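Box C/D snoRNA protein 1 (Saccharomyces cerevisiae, PDB 6THL) is required for the accumulation of box C/D snoRNAs, which underlies snoRNA processing, their transport to the nucleolus and ribosome biogenesis. Local coordinates at residues B[28-33]-B[42-47]; B[47-52]-B[81-86]. One frame throughout, in Å; residues are numbered along the deposited sequence.

The chain holds the BCD1-domain piece of the protein, and both contacts lie in it. Coming from the N terminus, helix 25-29 runs out into a turn, enters strand 33-35 and returns along the long strand 40-49. Contact 1 closes this first loop of only eight intervening residues, joining the helix exit to the start of the strand. Contact 2 opens where contact 1 ends, with W47 in common, and closes a longer loop of 28 residues that includes strand 62-70, laying helix 81-90 against the far end of strand 40-49. The two follow in series, neither nested nor crossed, their centres about 17 Å apart.

Contact 1: residues B[28-33]-B[42-47]; sequences SQNRSK and VWSVEW
S32 and S44 meet side chain to side chain, and most of the contact turns on their two hydroxyls. S32 OG takes the backbone N-H of S44, with S44 N 3.0 Å from S32 OG. S44 in turn points its side chain at segment 28-33, where S44 OG receives the backbone N-H of R31; R31 N to S44 OG is 2.8 Å, and the bond is bent. S32 OG and S44 OG lie 3.3 Å apart, at best a weak bond. H67 ND1 adds another weak bond to S44 OG.

N30 reaches into the same cluster. With its CG anti to the backbone nitrogen (chi1 -161°), N30 brings OD1 to S32, where it accepts twice. The hydroxyl of S32 arrives in the carbonyl plane, S32 OG to N30 OD1 being 2.7 Å. The backbone N-H of S32 comes in tilted from that plane. The other end of the amide, ND2, is held by E162, so N30 is gripped at both ends.

W43 points away from segment 28-33, yet its six-membered ring still touches S32: S32 OG lies 3.5 Å from W43 CE3, obliquely placed. One step on, backbone takes over from side chains. V42 N donates almost straight to K33 O at 2.8 Å, and K33 N returns a bond to V42 O. R31 turns its guanidinium outward, where an acidic side chain on the chain of another protein pairs with its NH1.

The bond from S32 N to N30 OD1 makes an Asx turn, which leads from helix 25-29 into an antiparallel beta hairpin, with K33 and V42 as a hydrogen-bonded pair of strands 33-35 and 40-49.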
ATOM      1  N   SER B  28       5.476 -11.847  -3.497  1.00 46.49           N
ATOM      2  CA  SER B  28       4.133 -12.075  -3.976  1.00 49.52           C
ATOM      3  C   SER B  28       3.901 -11.327  -5.250  1.00 49.11           C
ATOM      4  O   SER B  28       2.842 -11.497  -5.835  1.00 58.73           O
ATOM      5  CB  SER B  28       3.074 -11.672  -2.936  1.00 52.86           C
ATOM      6  OG  SER B  28       3.203 -12.430  -1.730  1.00 55.54           O
ATOM      7  N   GLN B  29       4.819 -10.479  -5.708  1.00 45.41           N
ATOM      8  CA  GLN B  29       4.582  -9.900  -7.053  1.00 48.10           C
ATOM      9  C   GLN B  29       5.376 -10.565  -8.162  1.00 45.57           C
ATOM     10  O   GLN B  29       5.306 -10.116  -9.288  1.00 45.92           O
ATOM     11  CB  GLN B  29       4.650  -8.354  -7.110  1.00 48.06           C
ATOM     12  CG  GLN B  29       5.582  -7.713  -6.106  1.00 46.92           C
ATOM     13  CD  GLN B  29       5.722  -6.210  -6.227  1.00 40.81           C
ATOM     14  OE1 GLN B  29       6.140  -5.580  -5.288  1.00 43.77           O
ATOM     15  NE2 GLN B  29       5.391  -5.642  -7.367  1.00 38.02           N
ATOM     16  N   ASN B  30       6.052 -11.669  -7.842  1.00 48.66           N
ATOM     17  CA  ASN B  30       6.708 -12.533  -8.838  1.00 49.60           C
ATOM     18  C   ASN B  30       5.776 -13.642  -9.357  1.00 50.72           C
ATOM     19  O   ASN B  30       5.309 -14.469  -8.581  1.00 49.75           O
ATOM     20  CB  ASN B  30       7.976 -13.180  -8.237  1.00 47.51           C
ATOM     21  CG  ASN B  30       8.940 -13.708  -9.305  1.00 45.47           C
ATOM     22  OD1 ASN B  30       8.635 -13.803 -10.496  1.00 42.92           O
ATOM     23  ND2 ASN B  30      10.113 -14.050  -8.870  1.00 45.72           N
ATOM     24  N   ARG B  31       5.504 -13.658 -10.662  1.00 54.82           N
ATOM     25  CA  ARG B  31       4.778 -14.787 -11.276  1.00 58.83           C
ATOM     26  C   ARG B  31       5.619 -15.533 -12.348  1.00 53.60           C
ATOM     27  O   ARG B  31       5.113 -16.421 -13.044  1.00 50.79           O
ATOM     28  CB  ARG B  31       3.399 -14.329 -11.828  1.00 56.25           C
ATOM     29  CG  ARG B  31       2.389 -13.933 -10.753  1.00 53.06           C
ATOM     30  CD  ARG B  31       0.936 -13.778 -11.246  1.00 53.21           C
ATOM     31  NE  ARG B  31       0.180 -12.865 -10.370  1.00 52.58           N
ATOM     32  CZ  ARG B  31      -1.020 -12.334 -10.630  1.00 54.98           C
ATOM     33  NH1 ARG B  31      -1.694 -12.616 -11.744  1.00 56.27           N
ATOM     34  NH2 ARG B  31      -1.565 -11.487  -9.765  1.00 56.00           N
ATOM     35  N   SER B  32       6.898 -15.184 -12.439  1.00 49.84           N
ATOM     36  CA  SER B  32       7.860 -15.886 -13.306  1.00 51.46           C
ATOM     37  C   SER B  32       7.878 -17.395 -13.055  1.00 51.45           C
ATOM     38  O   SER B  32       8.115 -17.852 -11.934  1.00 51.35           O
ATOM     39  CB  SER B  32       9.271 -15.335 -13.105  1.00 47.00           C
ATOM     40  OG  SER B  32       9.253 -13.919 -13.146  1.00 48.12           O
ATOM     41  N   LYS B  33       7.645 -18.152 -14.115  1.00 51.95           N
ATOM     42  CA  LYS B  33       7.415 -19.577 -14.017  1.00 59.58           C
ATOM     43  C   LYS B  33       7.781 -20.224 -15.365  1.00 60.68           C
ATOM     44  O   LYS B  33       7.918 -19.531 -16.382  1.00 51.81           O
ATOM     45  CB  LYS B  33       5.925 -19.797 -13.720  1.00 68.86           C
ATOM     46  CG  LYS B  33       5.529 -21.211 -13.310  1.00 78.40           C
ATOM     47  CD  LYS B  33       4.091 -21.540 -13.737  1.00 87.43           C
ATOM     48  CE  LYS B  33       3.796 -23.043 -13.650  1.00 89.16           C
ATOM     49  NZ  LYS B  33       2.803 -23.521 -14.660  1.00 87.73           N
ATOM     50  N   VAL B  42       8.538 -18.015 -18.686  1.00 59.42           N
ATOM     51  CA  VAL B  42       7.935 -16.699 -18.747  1.00 57.79           C
ATOM     52  C   VAL B  42       8.281 -15.893 -17.518  1.00 52.88           C
ATOM     53  O   VAL B  42       8.664 -16.404 -16.481  1.00 49.23           O
ATOM     54  CB  VAL B  42       6.402 -16.727 -18.977  1.00 59.22           C
ATOM     55  CG1 VAL B  42       6.079 -17.579 -20.185  1.00 60.83           C
ATOM     56  CG2 VAL B  42       5.650 -17.234 -17.756  1.00 61.00           C
ATOM     57  N   TRP B  43       8.115 -14.605 -17.663  1.00 53.19           N
ATOM     58  CA  TRP B  43       8.861 -13.690 -16.874  1.00 57.88           C
ATOM     59  C   TRP B  43       7.976 -12.508 -16.482  1.00 62.06           C
ATOM     60  O   TRP B  43       7.429 -11.803 -17.341  1.00 61.84           O
ATOM     61  CB  TRP B  43      10.046 -13.195 -17.711  1.00 58.57           C
ATOM     62  CG  TRP B  43      11.217 -14.090 -17.687  1.00 58.17           C
ATOM     63  CD1 TRP B  43      11.713 -14.826 -18.721  1.00 57.61           C
ATOM     64  CD2 TRP B  43      12.052 -14.354 -16.562  1.00 55.75           C
ATOM     65  NE1 TRP B  43      12.813 -15.544 -18.305  1.00 56.96           N
ATOM     66  CE2 TRP B  43      13.046 -15.269 -16.986  1.00 54.57           C
ATOM     67  CE3 TRP B  43      12.053 -13.915 -15.232  1.00 51.69           C
ATOM     68  CZ2 TRP B  43      14.039 -15.734 -16.137  1.00 53.44           C
ATOM     69  CZ3 TRP B  43      13.034 -14.395 -14.373  1.00 51.18           C
ATOM     70  CH2 TRP B  43      14.018 -15.289 -14.829  1.00 54.11           C
ATOM     71  N   SER B  44       7.823 -12.302 -15.183  1.00 56.49           N
ATOM     72  CA  SER B  44       7.309 -11.056 -14.719  1.00 56.05           C
ATOM     73  C   SER B  44       8.486 -10.061 -14.853  1.00 56.31           C
ATOM     74  O   SER B  44       9.622 -10.380 -14.474  1.00 61.09           O
ATOM     75  CB  SER B  44       6.815 -11.221 -13.278  1.00 55.71           C
ATOM     76  OG  SER B  44       6.299 -12.538 -13.092  1.00 62.71           O
ATOM     77  N   VAL B  45       8.253  -8.890 -15.427  1.00 49.29           N
ATOM     78  CA  VAL B  45       9.237  -7.841 -15.284  1.00 52.84           C
ATOM     79  C   VAL B  45       8.593  -6.641 -14.568  1.00 56.24           C
ATOM     80  O   VAL B  45       7.387  -6.409 -14.677  1.00 52.55           O
ATOM     81  CB  VAL B  45       9.919  -7.437 -16.635  1.00 51.06           C
ATOM     82  CG1 VAL B  45      10.323  -8.654 -17.453  1.00 50.92           C
ATOM     83  CG2 VAL B  45       9.046  -6.526 -17.463  1.00 51.15           C
ATOM     84  N   GLU B  46       9.411  -5.887 -13.833  1.00 56.78           N
ATOM     85  CA  GLU B  46       8.972  -4.616 -13.248  1.00 54.56           C
ATOM     86  C   GLU B  46       9.379  -3.401 -14.126  1.00 52.15           C
ATOM     87  O   GLU B  46      10.544  -3.002 -14.200  1.00 52.09           O
ATOM     88  CB  GLU B  46       9.514  -4.466 -11.818  1.00 49.62           C
ATOM     89  CG  GLU B  46       9.138  -3.130 -11.211  1.00 42.80           C
ATOM     90  CD  GLU B  46       9.761  -2.909  -9.873  1.00 42.20           C
ATOM     91  OE1 GLU B  46       9.252  -2.009  -9.183  1.00 41.78           O
ATOM     92  OE2 GLU B  46      10.731  -3.621  -9.513  1.00 40.14           O
ATOM     93  N   TRP B  47       8.404  -2.822 -14.797  1.00 49.71           N
ATOM     94  CA  TRP B  47       8.662  -1.667 -15.625  1.00 49.83           C
ATOM     95  C   TRP B  47       8.691  -0.456 -14.723  1.00 50.62           C
ATOM     96  O   TRP B  47       7.810  -0.277 -13.909  1.00 48.43           O
ATOM     97  CB  TRP B  47       7.577  -1.505 -16.695  1.00 49.45           C
ATOM     98  CG  TRP B  47       7.595  -2.587 -17.682  1.00 51.14           C
ATOM     99  CD1 TRP B  47       6.794  -3.673 -17.715  1.00 51.79           C
ATOM    100  CD2 TRP B  47       8.490  -2.710 -18.784  1.00 55.31           C
ATOM    101  NE1 TRP B  47       7.129  -4.474 -18.784  1.00 51.55           N
ATOM    102  CE2 TRP B  47       8.171  -3.897 -19.451  1.00 51.51           C
ATOM    103  CE3 TRP B  47       9.536  -1.918 -19.275  1.00 63.57           C
ATOM    104  CZ2 TRP B  47       8.844  -4.313 -20.585  1.00 59.18           C
ATOM    105  CZ3 TRP B  47      10.223  -2.345 -20.406  1.00 64.11           C
ATOM    106  CH2 TRP B  47       9.871  -3.525 -21.047  1.00 62.80           C
TER

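Contact 2: residues B[47-52]-B[81-86]; sequences WILCPM and KNVFQK
Helix-on-sheet packing joins W47 and L49, near the end of strand 40-49, to V83 and K86 on the first turns of helix 81-90. The helix lies along strand 40-49, over the side of the sheet on which W47 and L49 point; the local strand and helix axes run the same way, 15° apart, at a closest distance of 10.2 Å. That spacing is the usual one for a helix resting on a beta sheet through a single layer of side chains. No hydrogen bond crosses; the contact is apolar.

W47 and L49 both aim at the helix, as alternate residues of a strand do, while I48 between them packs on T165 and F167 of strand 165-169. V83 fits between the two. Its CG1, anti to the backbone nitrogen (chi1 -180°), comes over one face of the W47 indole toward the rim, and the two side chains cross at about a right angle. W47 CG and V83 CG1 are 4.2 Å apart. The opposite face of the indole takes V45 CG2 from the same strand, so a valine methyl sits on either side of the ring. L75 and M79, in the loop before the helix, also touch W47.

L49 puts its branch CD1 to the helix and reaches the same V83 methyl, with L49 CD1 to V83 CG1 again 4.2 Å. Strand 62-70 joins in through F62, which touches K86. K86 offers only the base of its side chain here; the chain bends at chi2 (78°) and carries its amino end off toward E89, a long and weak ion pair. At the helix surface L49 CD1 rests on both the K86 CB methylene, at 4.0 Å, and the V83 backbone oxygen O, at 3.6 Å.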
ATOM      1  N   TRP B  47       8.404  -2.822 -14.797  1.00 49.71           N
ATOM      2  CA  TRP B  47       8.662  -1.667 -15.625  1.00 49.83           C
ATOM      3  C   TRP B  47       8.691  -0.456 -14.723  1.00 50.62           C
ATOM      4  O   TRP B  47       7.810  -0.277 -13.909  1.00 48.43           O
ATOM      5  CB  TRP B  47       7.577  -1.505 -16.695  1.00 49.45           C
ATOM      6  CG  TRP B  47       7.595  -2.587 -17.682  1.00 51.14           C
ATOM      7  CD1 TRP B  47       6.794  -3.673 -17.715  1.00 51.79           C
ATOM      8  CD2 TRP B  47       8.490  -2.710 -18.784  1.00 55.31           C
ATOM      9  NE1 TRP B  47       7.129  -4.474 -18.784  1.00 51.55           N
ATOM     10  CE2 TRP B  47       8.171  -3.897 -19.451  1.00 51.51           C
ATOM     11  CE3 TRP B  47       9.536  -1.918 -19.275  1.00 63.57           C
ATOM     12  CZ2 TRP B  47       8.844  -4.313 -20.585  1.00 59.18           C
ATOM     13  CZ3 TRP B  47      10.223  -2.345 -20.406  1.00 64.11           C
ATOM     14  CH2 TRP B  47       9.871  -3.525 -21.047  1.00 62.80           C
ATOM     15  N   ILE B  48       9.728   0.357 -14.849  1.00 54.52           N
ATOM     16  CA  ILE B  48       9.769   1.656 -14.194  1.00 52.40           C
ATOM     17  C   ILE B  48      10.063   2.703 -15.259  1.00 56.12           C
ATOM     18  O   ILE B  48      11.162   2.745 -15.812  1.00 56.27           O
ATOM     19  CB  ILE B  48      10.855   1.709 -13.113  1.00 49.50           C
ATOM     20  CG1 ILE B  48      10.489   0.793 -11.940  1.00 48.13           C
ATOM     21  CG2 ILE B  48      11.022   3.130 -12.622  1.00 47.45           C
ATOM     22  CD1 ILE B  48      11.653   0.428 -11.062  1.00 45.93           C
ATOM     23  N   LEU B  49       9.061   3.533 -15.541  1.00 58.89           N
ATOM     24  CA  LEU B  49       9.146   4.591 -16.541  1.00 52.86           C
ATOM     25  C   LEU B  49       9.569   5.874 -15.875  1.00 53.18           C
ATOM     26  O   LEU B  49       8.899   6.334 -14.940  1.00 49.13           O
ATOM     27  CB  LEU B  49       7.773   4.796 -17.192  1.00 49.45           C
ATOM     28  CG  LEU B  49       7.171   3.526 -17.803  1.00 46.24           C
ATOM     29  CD1 LEU B  49       6.015   3.902 -18.707  1.00 49.16           C
ATOM     30  CD2 LEU B  49       8.162   2.694 -18.590  1.00 41.93           C
ATOM     31  N   CYS B  50      10.685   6.435 -16.346  1.00 56.19           N
ATOM     32  CA  CYS B  50      11.172   7.730 -15.865  1.00 55.03           C
ATOM     33  C   CYS B  50      10.848   8.808 -16.894  1.00 57.70           C
ATOM     34  O   CYS B  50      11.388   8.818 -18.020  1.00 66.44           O
ATOM     35  CB  CYS B  50      12.662   7.699 -15.576  1.00 52.65           C
ATOM     36  SG  CYS B  50      13.269   6.157 -14.858  1.00 56.82           S
ATOM     37  N   PRO B  51       9.956   9.724 -16.513  1.00 57.16           N
ATOM     38  CA  PRO B  51       9.558  10.763 -17.397  1.00 56.51           C
ATOM     39  C   PRO B  51      10.601  11.853 -17.355  1.00 65.04           C
ATOM     40  O   PRO B  51      11.560  11.761 -16.583  1.00 60.89           O
ATOM     41  CB  PRO B  51       8.274  11.266 -16.751  1.00 55.76           C
ATOM     42  CG  PRO B  51       8.575  11.199 -15.300  1.00 53.24           C
ATOM     43  CD  PRO B  51       9.376   9.925 -15.167  1.00 57.79           C
ATOM     44  N   MET B  52      10.343  12.899 -18.139  1.00 74.84           N
ATOM     45  CA  MET B  52      11.262  13.989 -18.366  1.00 73.45           C
ATOM     46  C   MET B  52      11.033  15.116 -17.361  1.00 75.96           C
ATOM     47  O   MET B  52      10.048  15.872 -17.433  1.00 71.38           O
ATOM     48  CB  MET B  52      11.122  14.436 -19.814  1.00 74.69           C
ATOM     49  CG  MET B  52      11.395  13.275 -20.758  1.00 82.65           C
ATOM     50  SD  MET B  52      11.637  13.672 -22.500  1.00 98.46           S
ATOM     51  CE  MET B  52      10.056  14.441 -22.883  1.00 91.04           C
ATOM     52  N   LYS B  81       0.004  -2.866 -23.229  1.00 69.33           N
ATOM     53  CA  LYS B  81      -0.748  -1.673 -23.583  1.00 72.08           C
ATOM     54  C   LYS B  81      -0.511  -0.547 -22.587  1.00 70.00           C
ATOM     55  O   LYS B  81       0.243   0.373 -22.876  1.00 76.54           O
ATOM     56  CB  LYS B  81      -2.246  -1.965 -23.692  1.00 79.09           C
ATOM     57  CG  LYS B  81      -2.686  -2.387 -25.081  1.00 87.95           C
ATOM     58  CD  LYS B  81      -4.177  -2.704 -25.140  1.00 98.71           C
ATOM     59  CE  LYS B  81      -4.613  -3.025 -26.575  1.00107.09           C
ATOM     60  NZ  LYS B  81      -5.936  -3.716 -26.704  1.00105.04           N
ATOM     61  N   ASN B  82      -1.146  -0.623 -21.420  1.00 70.17           N
ATOM     62  CA  ASN B  82      -1.069   0.444 -20.386  1.00 67.63           C
ATOM     63  C   ASN B  82       0.300   1.149 -20.265  1.00 61.79           C
ATOM     64  O   ASN B  82       0.387   2.397 -20.092  1.00 51.49           O
ATOM     65  CB  ASN B  82      -1.509  -0.099 -19.001  1.00 66.93           C
ATOM     66  CG  ASN B  82      -1.024  -1.521 -18.719  1.00 75.87           C
ATOM     67  OD1 ASN B  82      -0.352  -2.174 -19.538  1.00 75.36           O
ATOM     68  ND2 ASN B  82      -1.386  -2.015 -17.551  1.00 82.82           N
ATOM     69  N   VAL B  83       1.340   0.312 -20.349  1.00 54.65           N
ATOM     70  CA  VAL B  83       2.723   0.714 -20.191  1.00 59.49           C
ATOM     71  C   VAL B  83       3.157   1.521 -21.405  1.00 60.19           C
ATOM     72  O   VAL B  83       3.824   2.541 -21.268  1.00 58.02           O
ATOM     73  CB  VAL B  83       3.674  -0.509 -20.040  1.00 64.63           C
ATOM     74  CG1 VAL B  83       5.123  -0.045 -19.862  1.00 65.62           C
ATOM     75  CG2 VAL B  83       3.248  -1.414 -18.887  1.00 59.44           C
ATOM     76  N   PHE B  84       2.810   1.034 -22.591  1.00 63.81           N
ATOM     77  CA  PHE B  84       3.019   1.793 -23.802  1.00 62.90           C
ATOM     78  C   PHE B  84       2.237   3.069 -23.629  1.00 64.77           C
ATOM     79  O   PHE B  84       2.803   4.137 -23.492  1.00 64.28           O
ATOM     80  CB  PHE B  84       2.536   1.024 -25.031  1.00 65.09           C
ATOM     81  CG  PHE B  84       2.557   1.832 -26.286  1.00 65.60           C
ATOM     82  CD1 PHE B  84       3.609   1.718 -27.178  1.00 71.56           C
ATOM     83  CD2 PHE B  84       1.528   2.715 -26.577  1.00 69.40           C
ATOM     84  CE1 PHE B  84       3.638   2.478 -28.343  1.00 71.28           C
ATOM     85  CE2 PHE B  84       1.550   3.482 -27.732  1.00 71.07           C
ATOM     86  CZ  PHE B  84       2.611   3.363 -28.616  1.00 68.60           C
ATOM     87  N   GLN B  85       0.920   2.969 -23.584  1.00 69.67           N
ATOM     88  CA  GLN B  85       0.137   4.181 -23.494  1.00 76.81           C
ATOM     89  C   GLN B  85       0.954   5.184 -22.700  1.00 68.03           C
ATOM     90  O   GLN B  85       1.208   6.306 -23.156  1.00 60.93           O
ATOM     91  CB  GLN B  85      -1.216   3.924 -22.818  1.00 86.26           C
ATOM     92  CG  GLN B  85      -2.236   3.258 -23.737  1.00 92.99           C
ATOM     93  CD  GLN B  85      -3.500   2.813 -23.008  1.00102.79           C
ATOM     94  OE1 GLN B  85      -3.443   2.271 -21.897  1.00106.53           O
ATOM     95  NE2 GLN B  85      -4.652   3.033 -23.639  1.00101.57           N
ATOM     96  N   LYS B  86       1.383   4.743 -21.522  1.00 66.52           N
ATOM     97  CA  LYS B  86       2.023   5.613 -20.555  1.00 67.01           C
ATOM     98  C   LYS B  86       3.360   6.200 -21.098  1.00 62.79           C
ATOM     99  O   LYS B  86       3.639   7.393 -20.913  1.00 56.12           O
ATOM    100  CB  LYS B  86       2.168   4.879 -19.207  1.00 69.79           C
ATOM    101  CG  LYS B  86       2.336   5.802 -18.022  1.00 72.75           C
ATOM    102  CD  LYS B  86       1.015   6.418 -17.597  1.00 75.87           C
ATOM    103  CE  LYS B  86       1.267   7.748 -16.926  1.00 77.68           C
ATOM    104  NZ  LYS B  86       0.330   7.963 -15.805  1.00 80.84           N
TER